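Local atomic coordinates of alternansucrase (Leuconostoc mesenteroides, PDB entry 6HVG), a protein that belongs to glycoside hydrolase family 70, pairing a TIM-barrel-related core that holds a calcium ion with choline-binding-type repeats. Residues A[437-440]-A[441-445]; A[1257-1260]-A[1261-1265]; A[1281-1285]-A[1286-1290]. All blocks are in the same frame, centred on the assembly; numbering follows the deposited sequence.

Contact 1 of 3, residues A[437-440]-A[441-445]; sequences RPLL and MTWWP
M441 reaches back over R437 and P438, while L440, the residue before it, sends CD2 to the carbonyl oxygen of W443 and the indole of W444. The methionine leaves with CG anti to the backbone N (chi1 -171°) and runs extended until a turn at chi3 brings CE round against the aliphatic start of the arginine, 3.8 Å from R437 CB. Closer in, M441 CB rests 4.2 Å from P438 CG on the proline ring. The guanidinium lies beyond this apolar patch, in a salt bridge to E489. Two overlapping type I turns produce the geometry, carrying the chain from strand 437-438, paired with strand 415-416, toward helix 447-462. M441 N donates to P438 O at 3.0 Å. L439 O is gripped twice, by T442 N from above the carbonyl plane and by W443 N, 2.9 Å from L439 O and nearly in line with the C=O bond. L440 contributes at two levels: its CA hydrogen points almost straight at W443 O, with L440 CA 3.4 Å from that oxygen, and its CD2 comes to 4.2 Å from W444 CD1. F508 and V509 of helix 499-511 also touch the L440 side chain. L439 runs alongside the W443 side chain, both heading the same way, with L439 CD2 4.0 Å from W443 CE3.

Contact 2 of 3, residues A[1257-1260]-A[1261-1265]; sequences GAYY and VLKDW
Y1259 and W1265 meet across a C-shaped run of backbone. Helical backbone angles at Y1260 mark the bend, V1261 to D1264 are extended, and W1265 returns to helical angles; its indole, with CG anti to the carbonyl carbon (chi1 -58°), lies back toward Y1259. The two halves share no hydrogen bond, so the curve is held by side chains and by bonds to other parts of the chain, among them those of L1262 to the backbones of L410 and F1271. The principal side-chain contact is a T-shaped aromatic pair. The edge of the six-membered ring of W1265 is directed at a face of Y1259, the planes 80° apart and the two six-membered ring centroids separated by 5.3 Å. CZ3 of the indole stands over the middle of the phenol ring, and W1265 CH2 approaches Y1259 CG to 4.0 Å. The indole NE1 is hydrogen-bonded to D446, which helps fix how the ring is turned. K1263 comes from the same side of the phenol plane as W1265: its chain, with CG anti to the backbone N (chi1 -175°), stays extended and places NZ obliquely, 3.7 Å from Y1259 CE1, while its CD lies 4.1 Å from Y1259 CD1. Near the bend, V1261 packs on L1191 and V1193 of strand 1190-1197. The edge-to-face pair bridges a bend in a long loop that leaves a six-stranded antiparallel sheet for a neighbouring helical region, consistent with the passage from domain B to domain IV in family 70 enzymes.

Contact 3 of 3, residues A[1281-1285]-A[1286-1290]; sequences LPLQL and QNKDA
L1283 starts its apolar contacts at CB, which lies 4.1 Å from A1290 CB and about as far from the CB of K1288. With CG anti to the carbonyl carbon (chi1 -65°), the fork is aimed at 1288-1289: L1283 CD1 ends 3.7 Å from D1289 O, whereas L1283 CD2 turns to the lysine chain, 4.0 Å from K1288 CD, with the amide oxygen of Q1286 nearby. The backbone under this leucine is a Schellman motif ending a short helical turn. Its 6→1 bond runs from K1288 N to L1283 O at 3.0 Å, its 5→2 bond from N1287 N to Q1284 O at 3.3 Å, and N1287 supplies the left-handed residue, with phi at 55°. The L1283–K1288 packing is the apolar contact that commonly accompanies this motif. L1283 O also accepts from Q1286 N, 3.1 Å away, and the two donors approach from opposite faces of the carbonyl plane. Q1284, bent at chi2, lays its amide beside the methyl of A1290, with Q1284 OE1 3.7 Å from A1290 CB. One water bridges L1281 N and Q1286 OE1 through two weak bonds.

As a worked example of local contacts within one large chain, the three differ with depth. Contacts 1 and 2 are mainly buried, whereas contact 3 reaches the surface through N1287 and K1288. Backbone bonding shapes contacts 1 and 3, one as successive turns and the other as a Schellman motif after a single helical turn; contact 2 has no hydrogen bond between its halves and joins them chiefly by an aromatic pair. Residues 437-445 touch both others although far from them in sequence: the W443 indole meets P1282 and Q1284 of contact 3 and, with L439, L1262 of contact 2. Contacts 2 and 3 share one long loop between strands 1248-1252 and 1291-1292, yet stay about 7 Å apart at their nearest atoms.

Contact 1 of 3, residues A[437-440]-A[441-445]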
loop_
_atom_site.group_PDB
_atom_site.type_symbol
_atom_site.label_atom_id
_atom_site.label_comp_id
_atom_site.label_asym_id
_atom_site.label_seq_id
_atom_site.Cartn_x
_atom_site.Cartn_y
_atom_site.Cartn_z
ATOM N N ARG A 437 -39.729 -12.607 0.737
ATOM C CA ARG A 437 -39.765 -11.273 1.314
ATOM C C ARG A 437 -38.520 -11.046 2.172
ATOM O O ARG A 437 -37.936 -11.993 2.671
ATOM C CB ARG A 437 -41.036 -11.085 2.156
ATOM C CG ARG A 437 -42.324 -10.904 1.358
ATOM C CD ARG A 437 -42.336 -9.571 0.610
ATOM N NE ARG A 437 -43.563 -9.298 -0.151
ATOM C CZ ARG A 437 -43.880 -9.863 -1.315
ATOM N NH1 ARG A 437 -43.084 -10.787 -1.861
ATOM N NH2 ARG A 437 -45.020 -9.553 -1.917
ATOM N N PRO A 438 -38.096 -9.785 2.341
ATOM C CA PRO A 438 -36.902 -9.505 3.121
ATOM C C PRO A 438 -37.115 -9.783 4.587
ATOM O O PRO A 438 -38.125 -9.378 5.159
ATOM C CB PRO A 438 -36.647 -7.995 2.904
ATOM C CG PRO A 438 -37.898 -7.459 2.376
ATOM C CD PRO A 438 -38.663 -8.573 1.739
ATOM N N LEU A 439 -36.133 -10.426 5.200
ATOM C CA LEU A 439 -36.148 -10.699 6.614
ATOM C C LEU A 439 -36.367 -9.429 7.427
ATOM O O LEU A 439 -37.063 -9.438 8.443
ATOM C CB LEU A 439 -34.825 -11.358 7.022
ATOM C CG LEU A 439 -34.751 -11.963 8.423
ATOM C CD1 LEU A 439 -35.772 -13.066 8.652
ATOM C CD2 LEU A 439 -33.359 -12.498 8.648
ATOM N N LEU A 440 -35.764 -8.333 6.993
ATOM C CA LEU A 440 -35.865 -7.059 7.703
ATOM C C LEU A 440 -37.245 -6.375 7.648
ATOM O O LEU A 440 -37.447 -5.332 8.286
ATOM C CB LEU A 440 -34.782 -6.088 7.210
ATOM C CG LEU A 440 -33.309 -6.467 7.460
ATOM C CD1 LEU A 440 -32.375 -5.477 6.786
ATOM C CD2 LEU A 440 -33.003 -6.521 8.950
ATOM N N MET A 441 -38.185 -6.963 6.916
ATOM C CA MET A 441 -39.591 -6.533 6.951
ATOM C C MET A 441 -40.279 -6.972 8.245
ATOM O O MET A 441 -41.258 -6.352 8.662
ATOM C CB MET A 441 -40.343 -7.091 5.725
ATOM C CG MET A 441 -41.759 -6.549 5.503
ATOM S SD MET A 441 -42.588 -7.229 4.034
ATOM C CE MET A 441 -42.938 -8.904 4.566
ATOM N N THR A 442 -39.748 -8.031 8.864
ATOM C CA THR A 442 -40.360 -8.738 9.983
ATOM C C THR A 442 -39.462 -8.903 11.211
ATOM O O THR A 442 -39.960 -9.033 12.323
ATOM C CB THR A 442 -40.793 -10.130 9.499
ATOM O OG1 THR A 442 -41.836 -9.966 8.520
ATOM C CG2 THR A 442 -41.305 -11.006 10.658
ATOM N N TRP A 443 -38.147 -8.914 11.037
ATOM C CA TRP A 443 -37.228 -9.144 12.158
ATOM C C TRP A 443 -36.044 -8.188 12.102
ATOM O O TRP A 443 -35.686 -7.712 11.044
ATOM C CB TRP A 443 -36.740 -10.595 12.141
ATOM C CG TRP A 443 -35.676 -10.897 13.126
ATOM C CD1 TRP A 443 -35.829 -11.426 14.375
ATOM C CD2 TRP A 443 -34.276 -10.679 12.952
ATOM N NE1 TRP A 443 -34.610 -11.544 14.996
ATOM C CE2 TRP A 443 -33.637 -11.088 14.143
ATOM C CE3 TRP A 443 -33.500 -10.155 11.915
ATOM C CZ2 TRP A 443 -32.253 -10.998 14.320
ATOM C CZ3 TRP A 443 -32.124 -10.062 12.092
ATOM C CH2 TRP A 443 -31.515 -10.482 13.282
ATOM N N TRP A 444 -35.473 -7.888 13.266
ATOM C CA TRP A 444 -34.310 -7.033 13.377
ATOM C C TRP A 444 -33.380 -7.590 14.476
ATOM O O TRP A 444 -33.848 -8.236 15.410
ATOM C CB TRP A 444 -34.786 -5.599 13.700
ATOM C CG TRP A 444 -35.771 -5.124 12.693
ATOM C CD1 TRP A 444 -35.498 -4.429 11.557
ATOM C CD2 TRP A 444 -37.192 -5.370 12.678
ATOM N NE1 TRP A 444 -36.652 -4.222 10.844
ATOM C CE2 TRP A 444 -37.706 -4.792 11.511
ATOM C CE3 TRP A 444 -38.067 -6.031 13.525
ATOM C CZ2 TRP A 444 -39.066 -4.845 11.178
ATOM C CZ3 TRP A 444 -39.416 -6.077 13.194
ATOM C CH2 TRP A 444 -39.899 -5.491 12.039
ATOM N N PRO A 445 -32.071 -7.326 14.381
ATOM C CA PRO A 445 -31.140 -7.758 15.405
ATOM C C PRO A 445 -31.286 -7.029 16.737
ATOM O O PRO A 445 -30.999 -7.610 17.782
ATOM C CB PRO A 445 -29.783 -7.469 14.784
ATOM C CG PRO A 445 -30.025 -6.386 13.806
ATOM C CD PRO A 445 -31.401 -6.612 13.285
#

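Contact 2 of 3, residues A[1257-1260]-A[1261-1265]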
loop_
_atom_site.group_PDB
_atom_site.type_symbol
_atom_site.label_atom_id
_atom_site.label_comp_id
_atom_site.label_asym_id
_atom_site.label_seq_id
_atom_site.Cartn_x
_atom_site.Cartn_y
_atom_site.Cartn_z
ATOM N N GLY A 1257 -19.063 -6.289 6.733
ATOM C CA GLY A 1257 -19.353 -5.980 8.109
ATOM C C GLY A 1257 -18.995 -7.116 9.047
ATOM O O GLY A 1257 -18.934 -8.283 8.639
ATOM N N ALA A 1258 -18.755 -6.767 10.308
ATOM C CA ALA A 1258 -18.429 -7.759 11.313
ATOM C C ALA A 1258 -19.602 -8.695 11.603
ATOM O O ALA A 1258 -19.401 -9.854 11.982
ATOM C CB ALA A 1258 -17.994 -7.074 12.591
ATOM N N TYR A 1259 -20.835 -8.194 11.447
ATOM C CA TYR A 1259 -22.031 -9.002 11.772
ATOM C C TYR A 1259 -23.059 -8.997 10.650
ATOM O O TYR A 1259 -24.244 -8.843 10.886
ATOM C CB TYR A 1259 -22.639 -8.537 13.098
ATOM C CG TYR A 1259 -21.666 -8.666 14.245
ATOM C CD1 TYR A 1259 -21.349 -9.915 14.753
ATOM C CD2 TYR A 1259 -21.043 -7.542 14.808
ATOM C CE1 TYR A 1259 -20.446 -10.054 15.788
ATOM C CE2 TYR A 1259 -20.139 -7.668 15.854
ATOM C CZ TYR A 1259 -19.845 -8.929 16.339
ATOM O OH TYR A 1259 -18.939 -9.078 17.374
ATOM N N TYR A 1260 -22.585 -9.157 9.418
ATOM C CA TYR A 1260 -23.437 -9.381 8.253
ATOM C C TYR A 1260 -24.031 -10.791 8.332
ATOM O O TYR A 1260 -25.116 -11.028 7.815
ATOM C CB TYR A 1260 -22.599 -9.209 6.985
ATOM C CG TYR A 1260 -23.315 -9.398 5.671
ATOM C CD1 TYR A 1260 -24.273 -8.501 5.257
ATOM C CD2 TYR A 1260 -22.998 -10.450 4.825
ATOM C CE1 TYR A 1260 -24.907 -8.659 4.055
ATOM C CE2 TYR A 1260 -23.636 -10.622 3.617
ATOM C CZ TYR A 1260 -24.588 -9.731 3.238
ATOM O OH TYR A 1260 -25.235 -9.901 2.029
ATOM N N VAL A 1261 -23.302 -11.711 8.966
ATOM C CA VAL A 1261 -23.828 -13.026 9.313
ATOM C C VAL A 1261 -24.596 -12.869 10.620
ATOM O O VAL A 1261 -24.023 -12.472 11.630
ATOM C CB VAL A 1261 -22.716 -14.063 9.521
ATOM C CG1 VAL A 1261 -23.311 -15.429 9.872
ATOM C CG2 VAL A 1261 -21.833 -14.187 8.284
ATOM N N LEU A 1262 -25.892 -13.176 10.597
ATOM C CA LEU A 1262 -26.802 -12.769 11.667
ATOM C C LEU A 1262 -26.726 -13.621 12.915
ATOM O O LEU A 1262 -26.577 -14.834 12.857
ATOM C CB LEU A 1262 -28.229 -12.745 11.157
ATOM C CG LEU A 1262 -28.464 -11.740 10.034
ATOM C CD1 LEU A 1262 -29.842 -11.891 9.416
ATOM C CD2 LEU A 1262 -28.274 -10.342 10.573
ATOM N N LYS A 1263 -26.865 -12.934 14.044
ATOM C CA LYS A 1263 -26.521 -13.446 15.355
ATOM C C LYS A 1263 -27.502 -12.905 16.381
ATOM O O LYS A 1263 -28.047 -11.822 16.203
ATOM C CB LYS A 1263 -25.105 -12.968 15.648
ATOM C CG LYS A 1263 -24.408 -13.446 16.911
ATOM C CD LYS A 1263 -23.407 -12.385 17.351
ATOM C CE LYS A 1263 -22.355 -12.834 18.345
ATOM N NZ LYS A 1263 -21.624 -11.642 18.865
ATOM N N ASP A 1264 -27.754 -13.686 17.424
ATOM C CA ASP A 1264 -28.561 -13.258 18.545
ATOM C C ASP A 1264 -27.636 -12.718 19.619
ATOM O O ASP A 1264 -26.701 -13.417 20.023
ATOM C CB ASP A 1264 -29.335 -14.441 19.096
ATOM C CG ASP A 1264 -29.952 -14.145 20.436
ATOM O OD1 ASP A 1264 -30.748 -13.189 20.526
ATOM O OD2 ASP A 1264 -29.625 -14.848 21.406
ATOM N N TRP A 1265 -27.871 -11.483 20.076
ATOM C CA TRP A 1265 -26.922 -10.852 20.988
ATOM C C TRP A 1265 -26.910 -11.532 22.319
ATOM O O TRP A 1265 -25.891 -11.539 23.012
ATOM C CB TRP A 1265 -27.199 -9.366 21.187
ATOM C CG TRP A 1265 -27.172 -8.557 19.927
ATOM C CD1 TRP A 1265 -28.183 -7.799 19.430
ATOM C CD2 TRP A 1265 -26.095 -8.419 19.020
ATOM N NE1 TRP A 1265 -27.811 -7.199 18.260
ATOM C CE2 TRP A 1265 -26.531 -7.572 17.977
ATOM C CE3 TRP A 1265 -24.796 -8.909 18.987
ATOM C CZ2 TRP A 1265 -25.715 -7.209 16.906
ATOM C CZ3 TRP A 1265 -23.976 -8.545 17.910
ATOM C CH2 TRP A 1265 -24.448 -7.699 16.888
#

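Contact 3 of 3, residues A[1281-1285]-A[1286-1290]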
loop_
_atom_site.group_PDB
_atom_site.type_symbol
_atom_site.label_atom_id
_atom_site.label_comp_id
_atom_site.label_asym_id
_atom_site.label_seq_id
_atom_site.Cartn_x
_atom_site.Cartn_y
_atom_site.Cartn_z
ATOM N N LEU A 1281 -33.456 -20.159 15.035
ATOM C CA LEU A 1281 -34.056 -18.977 14.425
ATOM C C LEU A 1281 -34.638 -18.078 15.498
ATOM O O LEU A 1281 -34.827 -18.515 16.629
ATOM C CB LEU A 1281 -35.165 -19.376 13.475
ATOM C CG LEU A 1281 -34.733 -19.969 12.153
ATOM C CD1 LEU A 1281 -35.889 -20.780 11.567
ATOM C CD2 LEU A 1281 -34.259 -18.890 11.193
ATOM N N PRO A 1282 -34.926 -16.812 15.155
ATOM C CA PRO A 1282 -35.679 -15.994 16.076
ATOM C C PRO A 1282 -37.036 -16.627 16.287
ATOM O O PRO A 1282 -37.555 -17.231 15.364
ATOM C CB PRO A 1282 -35.823 -14.660 15.339
ATOM C CG PRO A 1282 -34.764 -14.652 14.304
ATOM C CD PRO A 1282 -34.593 -16.086 13.919
ATOM N N LEU A 1283 -37.600 -16.504 17.481
ATOM C CA LEU A 1283 -38.855 -17.193 17.789
ATOM C C LEU A 1283 -40.043 -16.660 16.987
ATOM O O LEU A 1283 -40.971 -17.406 16.744
ATOM C CB LEU A 1283 -39.138 -17.145 19.294
ATOM C CG LEU A 1283 -38.157 -17.896 20.220
ATOM C CD1 LEU A 1283 -38.422 -17.510 21.659
ATOM C CD2 LEU A 1283 -38.240 -19.383 20.072
ATOM N N GLN A 1284 -40.022 -15.391 16.570
ATOM C CA GLN A 1284 -41.112 -14.815 15.761
ATOM C C GLN A 1284 -41.294 -15.632 14.492
ATOM O O GLN A 1284 -42.430 -15.811 14.008
ATOM C CB GLN A 1284 -40.800 -13.384 15.273
ATOM C CG GLN A 1284 -40.461 -12.357 16.316
ATOM C CD GLN A 1284 -39.052 -12.460 16.798
ATOM O OE1 GLN A 1284 -38.500 -13.563 16.940
ATOM N NE2 GLN A 1284 -38.457 -11.305 17.087
ATOM N N LEU A 1285 -40.173 -16.060 13.918
ATOM C CA LEU A 1285 -40.179 -16.723 12.638
ATOM C C LEU A 1285 -40.714 -18.134 12.719
ATOM O O LEU A 1285 -41.166 -18.645 11.697
ATOM C CB LEU A 1285 -38.788 -16.722 12.010
ATOM C CG LEU A 1285 -38.327 -15.408 11.357
ATOM C CD1 LEU A 1285 -39.338 -14.851 10.374
ATOM C CD2 LEU A 1285 -38.079 -14.379 12.405
ATOM N N GLN A 1286 -40.720 -18.737 13.909
ATOM C CA GLN A 1286 -41.298 -20.072 14.108
ATOM C C GLN A 1286 -42.687 -20.058 14.727
ATOM O O GLN A 1286 -43.179 -21.085 15.196
ATOM C CB GLN A 1286 -40.398 -20.893 15.002
ATOM C CG GLN A 1286 -38.988 -21.067 14.496
ATOM C CD GLN A 1286 -38.176 -21.897 15.459
ATOM O OE1 GLN A 1286 -38.149 -21.625 16.661
ATOM N NE2 GLN A 1286 -37.543 -22.942 14.947
ATOM N N ASN A 1287 -43.325 -18.893 14.692
ATOM C CA ASN A 1287 -44.641 -18.668 15.310
ATOM C C ASN A 1287 -44.637 -19.030 16.768
ATOM O O ASN A 1287 -45.521 -19.748 17.219
ATOM C CB ASN A 1287 -45.757 -19.424 14.568
ATOM C CG ASN A 1287 -47.156 -18.924 14.936
ATOM O OD1 ASN A 1287 -47.348 -17.796 15.358
ATOM N ND2 ASN A 1287 -48.127 -19.795 14.830
ATOM N N LYS A 1288 -43.626 -18.578 17.496
ATOM C CA LYS A 1288 -43.591 -18.751 18.917
ATOM C C LYS A 1288 -43.522 -17.369 19.447
ATOM O O LYS A 1288 -43.272 -16.440 18.697
ATOM C CB LYS A 1288 -42.380 -19.574 19.344
ATOM C CG LYS A 1288 -42.463 -21.014 18.885
ATOM C CD LYS A 1288 -41.382 -21.832 19.586
ATOM C CE LYS A 1288 -41.269 -23.256 19.029
ATOM N NZ LYS A 1288 -42.561 -23.999 19.170
ATOM N N ASP A 1289 -43.749 -17.223 20.743
ATOM C CA ASP A 1289 -43.792 -15.915 21.378
ATOM C C ASP A 1289 -42.424 -15.462 21.844
ATOM O O ASP A 1289 -41.771 -16.156 22.613
ATOM C CB ASP A 1289 -44.724 -15.943 22.578
ATOM C CG ASP A 1289 -44.822 -14.593 23.274
ATOM O OD1 ASP A 1289 -44.733 -13.536 22.619
ATOM O OD2 ASP A 1289 -45.021 -14.586 24.495
ATOM N N ALA A 1290 -41.988 -14.322 21.320
ATOM C CA ALA A 1290 -40.690 -13.768 21.613
ATOM C C ALA A 1290 -40.894 -12.615 22.556
ATOM O O ALA A 1290 -41.558 -11.665 22.207
ATOM C CB ALA A 1290 -40.024 -13.287 20.323
HETATM O O HOH W 1 -34.975 -21.878 17.543
#